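Local atomic coordinates of periplasmic chaperone Spy (Escherichia coli, PDB entry 3OEO), a protein that probably acts as an ATP-independent periplasmic chaperone, limiting the aggregation of unfolded proteins and helping them to refold. Residues I45-R55 against A95-I106. Sequence-based numbering, arbitrary orientation.
Sequences IMKGQRDQMKR and AHMETQNKIYNI
Ile45 and Gln49 set the register of an antiparallel helix pair, lying opposite Thr99 and His96 respectively. Segments 45-49 and 95-104 run at 174° with axes 9.6 Å apart, and further along segment 45-55, Met53 is the centre of an inverse gamma turn. The pairing illustrates how residues about one turn apart, Ile45 and Gln49, face the same neighbouring helix. Ile45 slides past Thr99, its CG2 lying 3.6 Å from Thr99 CB, while its CD1 meets the CD1 of Ile106 tip to tip. Gln49 is buried; with CG anti to the backbone N (chi1 -171°) and an extended chain, it carries its amide between Thr99 and His96. Its CD lies over one face of the His96 imidazole, offset toward the rim, the two planes 59° apart. Thr99 OG1 bonds back to His96 O at 2.6 Å, a carbonyl that also accepts from Gln100 N. A weak bond from His96 ND1 to Gln100 OE1 may help orient the ring. Replacing His96 by an alanine would probably uncover one side of the Gln49 amide and deprive Gln100 OE1 of this donor. The bent Met53 side chain brings CE to 3.6 Å from Ala95 CB. The pair thus joins helix 38-49 to helix 87-104 within the cradle-shaped homodimer, where Met64 and Phe73 of the second subunit pack on Met97 and Glu98 of the latter helix.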
loop_
_atom_site.group_PDB
_atom_site.type_symbol
_atom_site.label_atom_id
_atom_site.label_comp_id
_atom_site.label_asym_id
_atom_site.label_seq_id
_atom_site.Cartn_x
_atom_site.Cartn_y
_atom_site.Cartn_z
ATOM N N ILE A 45 -12.083 17.627 2.195
ATOM C CA ILE A 45 -12.015 16.491 1.278
ATOM C C ILE A 45 -11.163 15.367 1.861
ATOM O O ILE A 45 -11.438 14.189 1.620
ATOM C CB ILE A 45 -11.452 16.911 -0.105
ATOM C CG1 ILE A 45 -12.228 18.107 -0.657
ATOM C CG2 ILE A 45 -11.515 15.749 -1.098
ATOM C CD1 ILE A 45 -11.502 18.856 -1.746
ATOM N N MET A 46 -10.130 15.731 2.616
ATOM C CA MET A 46 -9.291 14.746 3.295
ATOM C C MET A 46 -10.069 14.045 4.409
ATOM O O MET A 46 -9.895 12.846 4.639
ATOM C CB MET A 46 -8.009 15.388 3.830
ATOM C CG MET A 46 -6.957 15.661 2.768
ATOM S SD MET A 46 -6.503 14.170 1.857
ATOM C CE MET A 46 -5.138 14.763 0.854
ATOM N N LYS A 47 -10.933 14.804 5.080
ATOM C CA LYS A 47 -11.893 14.250 6.035
ATOM C C LYS A 47 -13.020 13.506 5.309
ATOM O O LYS A 47 -13.882 12.888 5.942
ATOM C CB LYS A 47 -12.468 15.350 6.936
ATOM C CG LYS A 47 -11.516 15.830 8.022
ATOM C CD LYS A 47 -12.237 16.721 9.023
ATOM C CE LYS A 47 -11.352 17.054 10.216
ATOM N NZ LYS A 47 -12.127 17.685 11.314
ATOM N N GLY A 48 -13.008 13.587 3.981
ATOM C CA GLY A 48 -13.861 12.757 3.139
ATOM C C GLY A 48 -13.079 11.566 2.611
ATOM O O GLY A 48 -13.664 10.576 2.172
ATOM N N GLN A 49 -11.752 11.674 2.669
ATOM C CA GLN A 49 -10.833 10.636 2.198
ATOM C C GLN A 49 -10.495 9.622 3.302
ATOM O O GLN A 49 -10.020 8.517 3.014
ATOM C CB GLN A 49 -9.553 11.295 1.666
ATOM C CG GLN A 49 -8.570 10.380 0.934
ATOM C CD GLN A 49 -7.276 11.096 0.560
ATOM O OE1 GLN A 49 -6.186 10.672 0.936
ATOM N NE2 GLN A 49 -7.397 12.197 -0.165
ATOM N N ARG A 50 -10.737 10.002 4.557
ATOM C CA ARG A 50 -10.436 9.143 5.701
ATOM C C ARG A 50 -11.676 8.416 6.230
ATOM O O ARG A 50 -11.812 7.204 6.051
ATOM C CB ARG A 50 -9.793 9.948 6.837
ATOM C CG ARG A 50 -8.323 10.292 6.661
ATOM C CD ARG A 50 -7.850 11.129 7.851
ATOM N NE ARG A 50 -6.421 11.444 7.808
ATOM C CZ ARG A 50 -5.800 12.248 8.671
ATOM N NH1 ARG A 50 -6.474 12.831 9.655
ATOM N NH2 ARG A 50 -4.498 12.471 8.550
ATOM N N ASP A 51 -12.572 9.172 6.867
ATOM C CA ASP A 51 -13.700 8.626 7.632
ATOM C C ASP A 51 -14.677 7.786 6.802
ATOM O O ASP A 51 -14.532 6.563 6.727
ATOM C CB ASP A 51 -14.447 9.749 8.372
ATOM C CG ASP A 51 -13.565 10.496 9.368
ATOM O OD1 ASP A 51 -12.845 9.843 10.154
ATOM O OD2 ASP A 51 -13.604 11.745 9.372
ATOM N N GLN A 52 -15.659 8.447 6.184
ATOM C CA GLN A 52 -16.726 7.789 5.412
ATOM C C GLN A 52 -16.208 6.634 4.549
ATOM O O GLN A 52 -16.865 5.595 4.424
ATOM C CB GLN A 52 -17.465 8.819 4.546
ATOM C CG GLN A 52 -18.724 8.305 3.844
ATOM C CD GLN A 52 -19.956 8.281 4.739
ATOM O OE1 GLN A 52 -19.947 8.802 5.857
ATOM N NE2 GLN A 52 -21.029 7.677 4.242
ATOM N N MET A 53 -15.024 6.834 3.970
ATOM C CA MET A 53 -14.325 5.821 3.190
ATOM C C MET A 53 -13.666 4.810 4.132
ATOM O O MET A 53 -12.449 4.856 4.356
ATOM C CB MET A 53 -13.263 6.502 2.331
ATOM C CG MET A 53 -13.091 5.904 0.951
ATOM S SD MET A 53 -14.420 6.324 -0.204
ATOM C CE MET A 53 -14.513 8.115 -0.051
ATOM N N LYS A 54 -14.475 3.897 4.670
ATOM C CA LYS A 54 -14.050 2.984 5.742
ATOM C C LYS A 54 -12.787 2.171 5.419
ATOM O O LYS A 54 -12.761 1.391 4.463
ATOM C CB LYS A 54 -15.206 2.069 6.170
ATOM C CG LYS A 54 -16.298 2.781 6.964
ATOM C CD LYS A 54 -17.337 1.802 7.487
ATOM C CE LYS A 54 -18.365 2.500 8.365
ATOM N NZ LYS A 54 -19.397 1.551 8.870
ATOM N N ARG A 55 -11.753 2.361 6.241
ATOM C CA ARG A 55 -10.433 1.758 6.012
ATOM C C ARG A 55 -10.149 0.404 6.708
ATOM O O ARG A 55 -9.501 -0.458 6.106
ATOM C CB ARG A 55 -9.309 2.761 6.333
ATOM C CG ARG A 55 -9.356 4.059 5.526
ATOM C CD ARG A 55 -8.018 4.802 5.541
ATOM N NE ARG A 55 -7.056 4.239 4.593
ATOM C CZ ARG A 55 -6.963 4.582 3.306
ATOM N NH1 ARG A 55 -7.778 5.495 2.789
ATOM N NH2 ARG A 55 -6.054 4.005 2.528
ATOM N N ALA A 95 -11.542 5.558 -4.341
ATOM C CA ALA A 95 -11.901 6.697 -3.492
ATOM C C ALA A 95 -10.802 7.737 -3.305
ATOM O O ALA A 95 -11.075 8.940 -3.315
ATOM C CB ALA A 95 -12.342 6.198 -2.166
ATOM N N HIS A 96 -9.572 7.268 -3.114
ATOM C CA HIS A 96 -8.412 8.141 -2.963
ATOM C C HIS A 96 -8.234 9.008 -4.210
ATOM O O HIS A 96 -8.006 10.208 -4.114
ATOM C CB HIS A 96 -7.146 7.305 -2.716
ATOM C CG HIS A 96 -6.175 7.931 -1.758
ATOM N ND1 HIS A 96 -5.081 8.661 -2.175
ATOM C CD2 HIS A 96 -6.130 7.928 -0.403
ATOM C CE1 HIS A 96 -4.407 9.083 -1.119
ATOM N NE2 HIS A 96 -5.023 8.653 -0.032
ATOM N N MET A 97 -8.353 8.389 -5.380
ATOM C CA MET A 97 -8.162 9.076 -6.658
ATOM C C MET A 97 -9.204 10.178 -6.872
ATOM O O MET A 97 -8.861 11.263 -7.337
ATOM C CB MET A 97 -8.168 8.072 -7.813
ATOM C CG MET A 97 -6.975 7.116 -7.805
ATOM S SD MET A 97 -7.094 5.827 -9.061
ATOM C CE MET A 97 -5.388 5.303 -9.180
ATOM N N GLU A 98 -10.457 9.902 -6.503
ATOM C CA GLU A 98 -11.520 10.916 -6.521
ATOM C C GLU A 98 -11.073 12.176 -5.781
ATOM O O GLU A 98 -11.130 13.278 -6.328
ATOM C CB GLU A 98 -12.816 10.408 -5.870
ATOM C CG GLU A 98 -13.286 9.016 -6.291
ATOM C CD GLU A 98 -14.723 8.719 -5.875
ATOM O OE1 GLU A 98 -15.261 7.678 -6.301
ATOM O OE2 GLU A 98 -15.320 9.519 -5.120
ATOM N N THR A 99 -10.619 11.989 -4.541
ATOM C CA THR A 99 -10.274 13.090 -3.646
ATOM C C THR A 99 -9.059 13.880 -4.130
ATOM O O THR A 99 -9.122 15.106 -4.216
ATOM C CB THR A 99 -10.040 12.606 -2.199
ATOM O OG1 THR A 99 -8.922 11.716 -2.169
ATOM C CG2 THR A 99 -11.265 11.886 -1.662
ATOM N N GLN A 100 -7.969 13.182 -4.455
ATOM C CA GLN A 100 -6.768 13.826 -4.996
ATOM C C GLN A 100 -6.985 14.495 -6.360
ATOM O O GLN A 100 -6.302 15.466 -6.695
ATOM C CB GLN A 100 -5.566 12.873 -5.002
ATOM C CG GLN A 100 -4.712 12.997 -3.728
ATOM C CD GLN A 100 -3.711 11.863 -3.538
ATOM O OE1 GLN A 100 -3.959 10.718 -3.931
ATOM N NE2 GLN A 100 -2.577 12.178 -2.910
ATOM N N ASN A 101 -7.942 13.984 -7.135
ATOM C CA ASN A 101 -8.426 14.714 -8.299
ATOM C C ASN A 101 -9.121 16.010 -7.864
ATOM O O ASN A 101 -8.788 17.094 -8.346
ATOM C CB ASN A 101 -9.371 13.853 -9.143
ATOM C CG ASN A 101 -9.482 14.338 -10.589
ATOM O OD1 ASN A 101 -10.352 13.904 -11.332
ATOM N ND2 ASN A 101 -8.597 15.235 -10.989
ATOM N N LYS A 102 -10.069 15.885 -6.935
ATOM C CA LYS A 102 -10.844 17.019 -6.437
ATOM C C LYS A 102 -9.980 18.172 -5.905
ATOM O O LYS A 102 -10.304 19.340 -6.134
ATOM C CB LYS A 102 -11.876 16.556 -5.400
ATOM C CG LYS A 102 -13.096 15.854 -6.023
ATOM C CD LYS A 102 -14.004 15.204 -4.982
ATOM C CE LYS A 102 -15.189 14.520 -5.659
ATOM N NZ LYS A 102 -16.150 13.860 -4.725
ATOM N N ILE A 103 -8.885 17.855 -5.212
ATOM C CA ILE A 103 -7.930 18.894 -4.803
ATOM C C ILE A 103 -7.268 19.542 -6.023
ATOM O O ILE A 103 -7.095 20.760 -6.057
ATOM C CB ILE A 103 -6.865 18.412 -3.746
ATOM C CG1 ILE A 103 -5.503 19.089 -3.978
ATOM C CG2 ILE A 103 -6.702 16.907 -3.757
ATOM C CD1 ILE A 103 -4.403 18.643 -3.033
ATOM N N TYR A 104 -6.913 18.731 -7.018
ATOM C CA TYR A 104 -6.372 19.249 -8.278
ATOM C C TYR A 104 -7.293 20.354 -8.800
ATOM O O TYR A 104 -6.827 21.388 -9.268
ATOM C CB TYR A 104 -6.211 18.112 -9.310
ATOM C CG TYR A 104 -5.638 18.513 -10.661
ATOM C CD1 TYR A 104 -6.477 18.812 -11.738
ATOM C CD2 TYR A 104 -4.260 18.570 -10.869
ATOM C CE1 TYR A 104 -5.958 19.176 -12.978
ATOM C CE2 TYR A 104 -3.727 18.936 -12.109
ATOM C CZ TYR A 104 -4.583 19.237 -13.158
ATOM O OH TYR A 104 -4.066 19.593 -14.386
ATOM N N ASN A 105 -8.599 20.136 -8.665
ATOM C CA ASN A 105 -9.614 21.038 -9.206
ATOM C C ASN A 105 -9.871 22.283 -8.365
ATOM O O ASN A 105 -10.582 23.199 -8.794
ATOM C CB ASN A 105 -10.923 20.280 -9.452
ATOM C CG ASN A 105 -10.958 19.582 -10.810
ATOM O OD1 ASN A 105 -11.973 19.628 -11.513
ATOM N ND2 ASN A 105 -9.853 18.933 -11.184
ATOM N N ILE A 106 -9.298 22.301 -7.164
ATOM C CA ILE A 106 -9.335 23.475 -6.297
ATOM C C ILE A 106 -8.214 24.421 -6.707
ATOM O O ILE A 106 -8.280 25.627 -6.462
ATOM C CB ILE A 106 -9.175 23.094 -4.813
ATOM C CG1 ILE A 106 -10.302 22.156 -4.381
ATOM C CG2 ILE A 106 -9.153 24.342 -3.929
ATOM C CD1 ILE A 106 -10.155 21.633 -2.969
#